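Local coordinates for hydrogenase expression/formation protein (hypb) (Archaeoglobus fulgidus, PDB 2WSM), which binds GTP and dimerises in response to it, probably serving as a nickel-handling GTPase of the G3E family in the maturation of hydrogenase, at residues R49-I54 with F201-I205; I81-A85 with R102-D108; N131-V137 with I152-D157; G142-E147 with K176-A181. All blocks are in the same frame, centred on the assembly; numbering follows the deposited sequence.

Contact 1: R49-I54 with F201-I205; sequences RTIERI and FEEWI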
# COMPACT_ATOMS: atom_id res chain seq x y z
N ARG A 49 -0.17 -18.84 -18.89
CA ARG A 49 0.03 -20.27 -18.71
C ARG A 49 -1.25 -20.95 -18.21
O ARG A 49 -1.58 -22.05 -18.63
CB ARG A 49 1.20 -20.54 -17.75
CG ARG A 49 2.57 -20.09 -18.28
CD ARG A 49 3.05 -20.97 -19.44
NE ARG A 49 2.78 -22.38 -19.18
CZ ARG A 49 3.62 -23.20 -18.57
NH1 ARG A 49 4.80 -22.77 -18.18
NH2 ARG A 49 3.27 -24.47 -18.36
N THR A 50 -1.97 -20.28 -17.32
CA THR A 50 -3.24 -20.80 -16.83
C THR A 50 -4.25 -20.95 -17.96
O THR A 50 -4.91 -21.97 -18.10
CB THR A 50 -3.85 -19.87 -15.78
OG1 THR A 50 -2.97 -19.77 -14.66
CG2 THR A 50 -5.21 -20.38 -15.34
N ILE A 51 -4.37 -19.88 -18.75
CA ILE A 51 -5.29 -19.86 -19.87
C ILE A 51 -4.95 -21.00 -20.83
O ILE A 51 -5.84 -21.67 -21.35
CB ILE A 51 -5.23 -18.49 -20.57
CG1 ILE A 51 -5.83 -17.43 -19.65
CG2 ILE A 51 -5.97 -18.53 -21.91
CD1 ILE A 51 -5.48 -16.02 -20.04
N GLU A 52 -3.66 -21.23 -21.03
CA GLU A 52 -3.19 -22.25 -21.95
C GLU A 52 -3.52 -23.66 -21.47
O GLU A 52 -3.85 -24.53 -22.27
CB GLU A 52 -1.69 -22.11 -22.20
CG GLU A 52 -1.35 -21.01 -23.18
CD GLU A 52 0.03 -20.42 -22.96
OE1 GLU A 52 0.94 -21.16 -22.53
OE2 GLU A 52 0.19 -19.21 -23.24
N ARG A 53 -3.46 -23.87 -20.16
CA ARG A 53 -3.63 -25.20 -19.60
C ARG A 53 -5.10 -25.62 -19.46
O ARG A 53 -5.45 -26.75 -19.78
CB ARG A 53 -2.89 -25.32 -18.26
CG ARG A 53 -3.34 -26.50 -17.40
CD ARG A 53 -2.90 -27.84 -17.99
NE ARG A 53 -1.45 -27.93 -18.12
CZ ARG A 53 -0.64 -28.46 -17.21
NH1 ARG A 53 0.67 -28.49 -17.42
NH2 ARG A 53 -1.13 -28.95 -16.08
N ILE A 54 -5.95 -24.72 -18.98
CA ILE A 54 -7.34 -25.07 -18.72
C ILE A 54 -8.37 -24.21 -19.46
O ILE A 54 -9.56 -24.30 -19.19
CB ILE A 54 -7.68 -25.02 -17.21
CG1 ILE A 54 -7.34 -23.65 -16.63
CG2 ILE A 54 -6.96 -26.14 -16.45
CD1 ILE A 54 -7.89 -23.41 -15.24
N PHE A 201 3.15 -25.80 -10.69
CA PHE A 201 2.08 -25.41 -11.61
C PHE A 201 0.81 -26.22 -11.42
O PHE A 201 -0.29 -25.67 -11.34
CB PHE A 201 2.55 -25.47 -13.07
CG PHE A 201 1.57 -24.87 -14.04
CD1 PHE A 201 1.32 -23.50 -14.04
CD2 PHE A 201 0.89 -25.67 -14.95
CE1 PHE A 201 0.41 -22.95 -14.94
CE2 PHE A 201 -0.02 -25.12 -15.85
CZ PHE A 201 -0.25 -23.75 -15.84
N GLU A 202 0.97 -27.54 -11.37
CA GLU A 202 -0.16 -28.44 -11.17
C GLU A 202 -0.86 -28.11 -9.86
O GLU A 202 -2.08 -28.14 -9.76
CB GLU A 202 0.31 -29.89 -11.16
CG GLU A 202 1.14 -30.26 -12.38
CD GLU A 202 0.30 -30.51 -13.62
OE1 GLU A 202 -0.90 -30.14 -13.63
OE2 GLU A 202 0.86 -31.07 -14.60
N GLU A 203 -0.06 -27.81 -8.84
CA GLU A 203 -0.61 -27.41 -7.56
C GLU A 203 -1.48 -26.17 -7.74
O GLU A 203 -2.59 -26.10 -7.20
CB GLU A 203 0.52 -27.14 -6.56
CG GLU A 203 0.04 -26.72 -5.18
CD GLU A 203 1.09 -26.92 -4.09
OE1 GLU A 203 2.30 -26.92 -4.41
OE2 GLU A 203 0.70 -27.08 -2.92
N TRP A 204 -0.99 -25.20 -8.51
CA TRP A 204 -1.72 -23.97 -8.79
C TRP A 204 -3.04 -24.28 -9.49
O TRP A 204 -4.10 -23.78 -9.11
CB TRP A 204 -0.87 -23.03 -9.65
CG TRP A 204 -1.64 -21.95 -10.38
CD1 TRP A 204 -1.89 -21.89 -11.71
CD2 TRP A 204 -2.24 -20.78 -9.80
NE1 TRP A 204 -2.61 -20.76 -12.01
CE2 TRP A 204 -2.84 -20.06 -10.85
CE3 TRP A 204 -2.34 -20.28 -8.50
CZ2 TRP A 204 -3.52 -18.86 -10.65
CZ3 TRP A 204 -3.02 -19.08 -8.30
CH2 TRP A 204 -3.60 -18.38 -9.37
N ILE A 205 -2.96 -25.13 -10.51
CA ILE A 205 -4.13 -25.48 -11.29
C ILE A 205 -5.14 -26.20 -10.40
O ILE A 205 -6.34 -25.89 -10.43
CB ILE A 205 -3.76 -26.37 -12.48
CG1 ILE A 205 -2.93 -25.57 -13.49
CG2 ILE A 205 -5.00 -26.94 -13.14
CD1 ILE A 205 -3.73 -24.59 -14.31

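Contact 2: I81-A85 with R102-D108; sequences IKAEA and RLKKFSD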
# COMPACT_ATOMS: atom_id res chain seq x y z
N ILE A 81 -9.89 -15.58 -25.56
CA ILE A 81 -10.21 -15.12 -24.21
C ILE A 81 -10.56 -13.64 -24.20
O ILE A 81 -9.90 -12.83 -24.86
CB ILE A 81 -9.03 -15.39 -23.25
CG1 ILE A 81 -9.18 -16.76 -22.60
CG2 ILE A 81 -8.92 -14.31 -22.19
CD1 ILE A 81 -9.17 -17.90 -23.57
N LYS A 82 -11.61 -13.28 -23.47
CA LYS A 82 -11.91 -11.88 -23.24
C LYS A 82 -10.84 -11.29 -22.32
O LYS A 82 -10.53 -11.85 -21.27
CB LYS A 82 -13.29 -11.73 -22.60
CG LYS A 82 -14.43 -12.34 -23.41
CD LYS A 82 -15.76 -12.19 -22.68
CE LYS A 82 -16.93 -12.63 -23.56
NZ LYS A 82 -16.82 -14.06 -23.95
N ALA A 83 -10.27 -10.17 -22.73
CA ALA A 83 -9.21 -9.53 -21.96
C ALA A 83 -9.23 -8.03 -22.16
O ALA A 83 -9.71 -7.53 -23.18
CB ALA A 83 -7.86 -10.09 -22.35
N GLU A 84 -8.70 -7.30 -21.18
CA GLU A 84 -8.62 -5.85 -21.32
C GLU A 84 -7.74 -5.20 -20.27
O GLU A 84 -7.66 -5.65 -19.12
CB GLU A 84 -10.02 -5.23 -21.28
CG GLU A 84 -10.72 -5.40 -19.96
CD GLU A 84 -12.07 -4.72 -19.95
OE1 GLU A 84 -12.67 -4.59 -21.04
OE2 GLU A 84 -12.53 -4.32 -18.86
N ALA A 85 -7.05 -4.14 -20.69
CA ALA A 85 -6.28 -3.31 -19.78
C ALA A 85 -7.25 -2.55 -18.90
O ALA A 85 -8.28 -2.07 -19.36
CB ALA A 85 -5.40 -2.33 -20.56
N ARG A 102 -17.01 -2.95 -15.51
CA ARG A 102 -16.33 -3.86 -16.42
C ARG A 102 -16.80 -5.30 -16.26
O ARG A 102 -16.73 -6.10 -17.18
CB ARG A 102 -14.81 -3.78 -16.23
CG ARG A 102 -14.22 -2.39 -16.49
CD ARG A 102 -14.14 -2.10 -17.98
NE ARG A 102 -15.42 -1.63 -18.52
CZ ARG A 102 -15.83 -1.84 -19.76
NH1 ARG A 102 -17.01 -1.37 -20.14
NH2 ARG A 102 -15.08 -2.52 -20.62
N LEU A 103 -17.28 -5.62 -15.06
CA LEU A 103 -17.67 -6.98 -14.72
C LEU A 103 -18.71 -7.59 -15.66
O LEU A 103 -18.67 -8.80 -15.92
CB LEU A 103 -18.17 -7.02 -13.27
CG LEU A 103 -17.06 -6.87 -12.23
CD1 LEU A 103 -17.60 -6.92 -10.82
CD2 LEU A 103 -16.02 -7.97 -12.45
N LYS A 104 -19.63 -6.78 -16.16
CA LYS A 104 -20.70 -7.30 -17.02
C LYS A 104 -20.16 -8.00 -18.27
O LYS A 104 -20.63 -9.07 -18.65
CB LYS A 104 -21.69 -6.19 -17.39
CG LYS A 104 -22.09 -5.32 -16.20
CD LYS A 104 -23.37 -4.53 -16.45
CE LYS A 104 -24.61 -5.42 -16.33
NZ LYS A 104 -25.88 -4.64 -16.37
N LYS A 105 -19.16 -7.39 -18.90
CA LYS A 105 -18.52 -7.96 -20.07
C LYS A 105 -17.94 -9.34 -19.75
O LYS A 105 -17.76 -10.17 -20.64
CB LYS A 105 -17.43 -7.03 -20.59
CG LYS A 105 -16.34 -7.69 -21.44
CD LYS A 105 -15.34 -6.65 -21.95
CE LYS A 105 -14.08 -7.29 -22.51
NZ LYS A 105 -14.09 -7.41 -23.99
N PHE A 106 -17.67 -9.59 -18.47
CA PHE A 106 -17.09 -10.86 -18.06
C PHE A 106 -18.08 -11.79 -17.34
O PHE A 106 -17.69 -12.81 -16.78
CB PHE A 106 -15.86 -10.62 -17.18
CG PHE A 106 -14.72 -9.94 -17.89
CD1 PHE A 106 -14.59 -8.56 -17.87
CD2 PHE A 106 -13.78 -10.68 -18.58
CE1 PHE A 106 -13.55 -7.94 -18.52
CE2 PHE A 106 -12.73 -10.07 -19.24
CZ PHE A 106 -12.61 -8.69 -19.21
N SER A 107 -19.36 -11.44 -17.38
CA SER A 107 -20.39 -12.23 -16.69
C SER A 107 -20.47 -13.68 -17.19
O SER A 107 -20.96 -14.56 -16.49
CB SER A 107 -21.76 -11.55 -16.81
OG SER A 107 -22.28 -11.67 -18.13
N ASP A 108 -19.96 -13.92 -18.40
CA ASP A 108 -19.99 -15.26 -18.97
C ASP A 108 -18.76 -16.12 -18.67
O ASP A 108 -18.66 -17.26 -19.12
CB ASP A 108 -20.21 -15.19 -20.49
CG ASP A 108 -19.10 -14.43 -21.20
OD1 ASP A 108 -18.02 -15.02 -21.39
OD2 ASP A 108 -19.32 -13.26 -21.56

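Contact 3: N131-V137 with I152-D157; sequences NYRVVMV and IFRVAD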
# COMPACT_ATOMS: atom_id res chain seq x y z
N ASN A 131 -13.42 -13.16 -4.83
CA ASN A 131 -13.54 -14.40 -4.06
C ASN A 131 -12.24 -14.81 -3.34
O ASN A 131 -12.28 -15.28 -2.20
CB ASN A 131 -13.97 -15.56 -4.98
CG ASN A 131 -15.27 -15.27 -5.72
OD1 ASN A 131 -15.36 -14.32 -6.50
ND2 ASN A 131 -16.27 -16.11 -5.49
N TYR A 132 -11.10 -14.64 -4.00
CA TYR A 132 -9.81 -15.03 -3.44
C TYR A 132 -8.69 -14.05 -3.74
O TYR A 132 -8.69 -13.38 -4.77
CB TYR A 132 -9.41 -16.43 -3.93
CG TYR A 132 -10.43 -17.47 -3.57
CD1 TYR A 132 -11.49 -17.75 -4.43
CD2 TYR A 132 -10.35 -18.17 -2.37
CE1 TYR A 132 -12.45 -18.69 -4.10
CE2 TYR A 132 -11.30 -19.12 -2.03
CZ TYR A 132 -12.34 -19.37 -2.90
OH TYR A 132 -13.29 -20.32 -2.58
N ARG A 133 -7.73 -13.98 -2.84
CA ARG A 133 -6.57 -13.12 -3.00
C ARG A 133 -5.33 -13.98 -3.16
O ARG A 133 -5.06 -14.87 -2.35
CB ARG A 133 -6.43 -12.21 -1.78
CG ARG A 133 -7.36 -11.00 -1.77
CD ARG A 133 -8.13 -10.88 -0.45
NE ARG A 133 -9.39 -11.61 -0.55
CZ ARG A 133 -10.59 -11.04 -0.64
NH1 ARG A 133 -10.71 -9.71 -0.60
NH2 ARG A 133 -11.68 -11.79 -0.75
N VAL A 134 -4.57 -13.71 -4.20
CA VAL A 134 -3.27 -14.35 -4.37
C VAL A 134 -2.19 -13.27 -4.33
O VAL A 134 -2.35 -12.18 -4.90
CB VAL A 134 -3.21 -15.17 -5.67
CG1 VAL A 134 -1.82 -15.78 -5.85
CG2 VAL A 134 -4.26 -16.28 -5.65
N VAL A 135 -1.11 -13.57 -3.63
CA VAL A 135 0.01 -12.66 -3.58
C VAL A 135 1.23 -13.40 -4.09
O VAL A 135 1.62 -14.42 -3.54
CB VAL A 135 0.28 -12.12 -2.15
CG1 VAL A 135 1.43 -11.13 -2.18
CG2 VAL A 135 -0.95 -11.47 -1.58
N MET A 136 1.81 -12.87 -5.17
CA MET A 136 2.95 -13.49 -5.83
C MET A 136 4.22 -12.73 -5.51
O MET A 136 4.25 -11.50 -5.56
CB MET A 136 2.73 -13.48 -7.34
CG MET A 136 1.58 -14.36 -7.82
SD MET A 136 1.45 -14.41 -9.62
CE MET A 136 2.96 -15.25 -10.05
N VAL A 137 5.28 -13.46 -5.20
CA VAL A 137 6.60 -12.85 -5.07
C VAL A 137 7.66 -13.71 -5.75
O VAL A 137 7.64 -14.95 -5.67
CB VAL A 137 6.96 -12.59 -3.59
CG1 VAL A 137 7.23 -13.91 -2.86
CG2 VAL A 137 8.16 -11.68 -3.49
N ILE A 152 0.32 -6.93 3.21
CA ILE A 152 -0.20 -7.54 2.01
C ILE A 152 -0.19 -9.06 2.11
O ILE A 152 -1.12 -9.72 1.62
CB ILE A 152 0.51 -7.06 0.73
CG1 ILE A 152 -0.33 -7.44 -0.50
CG2 ILE A 152 1.91 -7.63 0.64
CD1 ILE A 152 -0.10 -6.53 -1.70
N PHE A 153 0.83 -9.63 2.74
CA PHE A 153 0.91 -11.10 2.81
C PHE A 153 -0.14 -11.67 3.75
O PHE A 153 -0.55 -12.81 3.60
CB PHE A 153 2.33 -11.58 3.13
CG PHE A 153 3.26 -11.51 1.95
CD1 PHE A 153 4.17 -10.47 1.82
CD2 PHE A 153 3.19 -12.46 0.93
CE1 PHE A 153 5.00 -10.38 0.72
CE2 PHE A 153 4.02 -12.39 -0.18
CZ PHE A 153 4.92 -11.35 -0.29
N ARG A 154 -0.62 -10.84 4.67
CA ARG A 154 -1.69 -11.24 5.57
C ARG A 154 -3.03 -11.45 4.88
O ARG A 154 -3.85 -12.23 5.36
CB ARG A 154 -1.85 -10.23 6.71
CG ARG A 154 -1.36 -10.73 8.06
CD ARG A 154 -1.48 -9.63 9.12
NE ARG A 154 -0.32 -8.75 9.14
CZ ARG A 154 -0.37 -7.44 9.38
NH1 ARG A 154 0.75 -6.72 9.37
NH2 ARG A 154 -1.53 -6.85 9.62
N VAL A 155 -3.28 -10.75 3.78
CA VAL A 155 -4.60 -10.77 3.16
C VAL A 155 -4.75 -11.92 2.17
O VAL A 155 -5.84 -12.21 1.69
CB VAL A 155 -4.97 -9.41 2.48
CG1 VAL A 155 -4.77 -8.25 3.46
CG2 VAL A 155 -4.15 -9.18 1.21
N ALA A 156 -3.63 -12.59 1.90
CA ALA A 156 -3.61 -13.65 0.90
C ALA A 156 -4.30 -14.94 1.34
O ALA A 156 -4.23 -15.34 2.50
CB ALA A 156 -2.18 -13.94 0.50
N ASP A 157 -4.99 -15.58 0.40
CA ASP A 157 -5.51 -16.93 0.59
C ASP A 157 -4.47 -17.92 0.09
O ASP A 157 -4.41 -19.07 0.54
CB ASP A 157 -6.80 -17.13 -0.20
CG ASP A 157 -7.92 -16.24 0.29
OD1 ASP A 157 -8.31 -16.39 1.47
OD2 ASP A 157 -8.40 -15.39 -0.49

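Contact 4: G142-E147 with K176-A181; sequences GDDVVE and KMKADA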
# COMPACT_ATOMS: atom_id res chain seq x y z
N GLY A 142 14.46 -10.60 -3.44
CA GLY A 142 15.10 -10.67 -2.13
C GLY A 142 14.28 -11.51 -1.18
O GLY A 142 13.05 -11.42 -1.16
N ASP A 143 14.95 -12.33 -0.38
CA ASP A 143 14.26 -13.25 0.53
C ASP A 143 13.75 -12.61 1.83
O ASP A 143 13.22 -13.31 2.70
CB ASP A 143 15.12 -14.49 0.81
CG ASP A 143 16.49 -14.13 1.33
OD1 ASP A 143 16.59 -13.20 2.15
OD2 ASP A 143 17.47 -14.80 0.93
N ASP A 144 13.91 -11.30 1.95
CA ASP A 144 13.34 -10.56 3.07
C ASP A 144 12.09 -9.77 2.65
O ASP A 144 11.53 -9.00 3.43
CB ASP A 144 14.36 -9.59 3.65
CG ASP A 144 14.77 -8.52 2.67
OD1 ASP A 144 14.64 -8.74 1.44
OD2 ASP A 144 15.23 -7.45 3.12
N VAL A 145 11.66 -9.95 1.40
CA VAL A 145 10.50 -9.24 0.88
C VAL A 145 9.20 -9.63 1.59
O VAL A 145 8.32 -8.80 1.77
CB VAL A 145 10.36 -9.45 -0.65
CG1 VAL A 145 10.17 -10.92 -0.95
CG2 VAL A 145 9.20 -8.61 -1.22
N VAL A 146 9.07 -10.88 2.01
CA VAL A 146 7.88 -11.27 2.75
C VAL A 146 7.85 -10.57 4.11
O VAL A 146 6.84 -9.98 4.49
CB VAL A 146 7.78 -12.79 2.96
CG1 VAL A 146 6.61 -13.12 3.87
CG2 VAL A 146 7.64 -13.51 1.61
N GLU A 147 8.96 -10.62 4.84
CA GLU A 147 8.97 -10.04 6.17
C GLU A 147 8.87 -8.51 6.16
O GLU A 147 8.40 -7.92 7.11
CB GLU A 147 10.18 -10.53 6.99
CG GLU A 147 11.54 -10.11 6.47
CD GLU A 147 12.66 -10.57 7.39
OE1 GLU A 147 13.77 -10.86 6.89
OE2 GLU A 147 12.43 -10.65 8.62
N LYS A 176 13.39 -19.67 3.82
CA LYS A 176 13.13 -18.53 4.70
C LYS A 176 11.90 -17.74 4.23
O LYS A 176 11.10 -17.27 5.05
CB LYS A 176 14.35 -17.61 4.72
CG LYS A 176 14.11 -16.31 5.46
CD LYS A 176 15.17 -15.28 5.13
CE LYS A 176 14.71 -13.90 5.57
NZ LYS A 176 14.18 -13.93 6.97
N MET A 177 11.76 -17.59 2.92
CA MET A 177 10.62 -16.88 2.37
C MET A 177 9.34 -17.63 2.73
O MET A 177 8.36 -17.04 3.18
CB MET A 177 10.76 -16.70 0.86
CG MET A 177 11.96 -15.85 0.47
SD MET A 177 12.20 -15.64 -1.31
CE MET A 177 10.84 -14.54 -1.72
N LYS A 178 9.38 -18.95 2.56
CA LYS A 178 8.25 -19.80 2.90
C LYS A 178 7.88 -19.67 4.38
O LYS A 178 6.70 -19.48 4.71
CB LYS A 178 8.57 -21.26 2.56
CG LYS A 178 7.42 -22.22 2.77
CD LYS A 178 7.76 -23.60 2.21
CE LYS A 178 6.66 -24.63 2.52
NZ LYS A 178 5.39 -24.40 1.77
N ALA A 179 8.88 -19.77 5.26
CA ALA A 179 8.67 -19.71 6.70
C ALA A 179 8.14 -18.36 7.17
O ALA A 179 7.28 -18.29 8.05
CB ALA A 179 9.96 -20.08 7.45
N ASP A 180 8.66 -17.27 6.60
CA ASP A 180 8.16 -15.94 6.93
C ASP A 180 6.70 -15.79 6.50
O ASP A 180 5.90 -15.18 7.19
CB ASP A 180 9.03 -14.86 6.28
CG ASP A 180 10.45 -14.83 6.83
OD1 ASP A 180 10.68 -15.38 7.91
OD2 ASP A 180 11.34 -14.24 6.18
N ALA A 181 6.37 -16.37 5.35
CA ALA A 181 5.01 -16.33 4.83
C ALA A 181 4.02 -17.03 5.75
O ALA A 181 2.92 -16.53 6.02
CB ALA A 181 4.97 -16.96 3.44
O HOH W 1 10.83 -12.95 3.83

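Contact 1: R49-I54 with F201-I205
The hydroxyl OG1 of Thr50 is gripped twice. Trp204 NE1 donates to it from the edge of the indole at 2.9 Å, nearly straight at 163°, and OG1 also bonds to Leu46 O one turn earlier in its own helix. The Phe201 ring has Arg49 over one face, Ile205 CG1 over the other and Arg53 at its edge. Arg49 CZ lies 4.8 Å from the ring centroid in a cation-pi contact. At the Arg53 edge the planes stand 84° apart, with Phe201 CE2 3.6 Å above the centre of the Arg53 guanidinium. Bends at chi2 and chi3 fold Arg53 back over that rim, and NH2 then reaches Glu202 OE1 at 2.7 Å, a salt bridge in the guanidinium plane but above the carboxylate plane. Replacing Arg53 by an alanine is likely to cost Glu202 this charge partner and to remove the packing at that edge of Phe201. Ile54 CG2 and Ile205 CG2 meet tip to tip at 3.9 Å. The two segments, crossing at -75°, join helix 43-54, which follows the probable P-loop, to the C-terminal helix 201-212, as neighbours on one face of a P-loop NTPase sheet.

Contact 2: I81-A85 with R102-D108
Phe106 turns its ring edge, not its face, to strand 82-85: CE2 sits 3.5 Å from Lys82 O, and CZ lies 3.9 Å from Glu84 CG, both near the ring plane. The Glu84 carboxylate stands almost upright against that ring, 86° between planes, but it lies within 9° of the Arg102 guanidinium. That near-coplanar setting lets Arg102 NH2 approach Glu84 OE1 on its syn lone pair at 3.2 Å, although the hydrogen bond is bent, 137° at the hydrogen. Lys105 runs past Glu84 in the opposite direction, its CG over a face of the Phe106 ring and its CE 3.4 Å from Glu84 OE1; the ammonium NZ stays 4.3 Å from that oxygen, beyond a salt bridge. On the other flank Lys82 extends straight to CE and bends only at its last torsion, which brings NZ to Asp108 OD1 at 3.0 Å, on the syn side and somewhat out of the carboxylate plane. Lys59 is a second, weak and distant partner of OD1. Phe106 also touches Met63 and Leu112, of strands 60-64 and 111-118. Apart from that one buried ring, charge pairing at the surface of an outermost strand does the joining, and such bonds probably yield readily to solvent and salt.

Contact 3: N131-V137 with I152-D157
Val135 packs both its methyl groups against the 152-157 segment, and this is where the contact is tight. CG2 presses on Ala156 CB at 3.5 Å, closer than carbons usually come, while CG1 meets Phe153 CE2, also at 3.5 Å. A chi1 of -177° points CG1 at the phenyl ring and CG2 at Ala156 CB and Ile152 O. Val137 extends the same apolar patch: its CB lies at the edge of the Phe153 ring, 4.1 Å from CZ.

Toward the start of the strand the character changes to polar and more open. Both backbone groups of Arg133 are used by Asp157: Arg133 N donates to Asp157 OD2 at 2.8 Å, nearly straight (164°) and onto the anti lone pair, and Asp157 N returns a bond of 2.8 Å to Arg133 O. By contrast, the side chain of Arg133 holds loosely here; its NE is a long 3.9 Å from Asp157 OD2, CD merely rests near Val155 O, and its stronger ionic partner is Glu130.

Asp157 leads directly into strand 158-162, the parallel neighbour of strand 132-138, so the contact closes a beta-alpha-beta crossover. Asn185 ties down Phe153 O and Ala156 O, Arg154 bonds to Lys148 O of the second subunit, and on the reverse face of the strand Val134 and Met136 pack toward strand 31-37 and, for Met136, helix 43-54.

Contact 4: G142-E147 with K176-A181
Lys176 NZ holds two carboxylates together. It bonds to Glu147 OE1 at 3.1 Å, coming from well above that carboxylate plane, and to Asp180 OD2 in its own helix at 3.0 Å, there on the syn lone pair. The two acids come within 4.2 Å of each other (Glu147 OE1 to Asp180 OD2), so the ammonium probably offsets their repulsion. A methionine in place of Lys176 would probably leave these like charges facing each other without a mate, and free Glu147 to swing outward. On its way the lysine chain lies across Asp143, with CE near Asp143 O.

A water joins this network: it donates to Asp143 O and to Asp180 OD2, each at 2.7 Å, and accepts from Glu147 N. Asp180 OD2 is therefore met by the lysine and the water at once.

Beneath the polar layer the fit is apolar. Met177 CG touches Asp143 CB at 3.5 Å, and the bend at chi3 (72°) turns CE to Val145 CG1, 3.8 Å away. Val146 CG1 settles on the helix backbone, 3.6 Å from Ala181 N.

Further out, Asp173 fixes both partners, its N bonding to Asp143 OD2 and its OD1 to Lys176 N. Gly142 starts the type I turn that runs to Val145, with backbone angles at which a CB would collide with the carbonyl oxygen of the residue before. The contact thus joins the loop and short helix after strand 132-138 to helix 174-184, neighbouring connections on one face of a parallel alpha/beta sheet of the P-loop NTPase kind.

In the fold
All four contacts pack helices or loops against one another or against the strands of one seven-stranded parallel sheet. Contact 1 opens first and closes last; inside it contact 2 comes first, at the outermost strand 82-85, then contacts 3 and 4 with alternating segments, which share a core, Phe153 touching Val146 and Val137 touching Val145 and Met177, their centres about 14 Å apart. Contacts 2 and 4 lie on opposite sides of the chain's centre, centres about 34 Å apart. Contact 1 touches contact 2 through Ile51 and Ile81, and contact 3 through Trp204 and Val134. The C-terminal helix 201-212 is thereby tied to helix 43-54 and, through Trp204, to strand 132-138; contact 3 also reaches the second subunit.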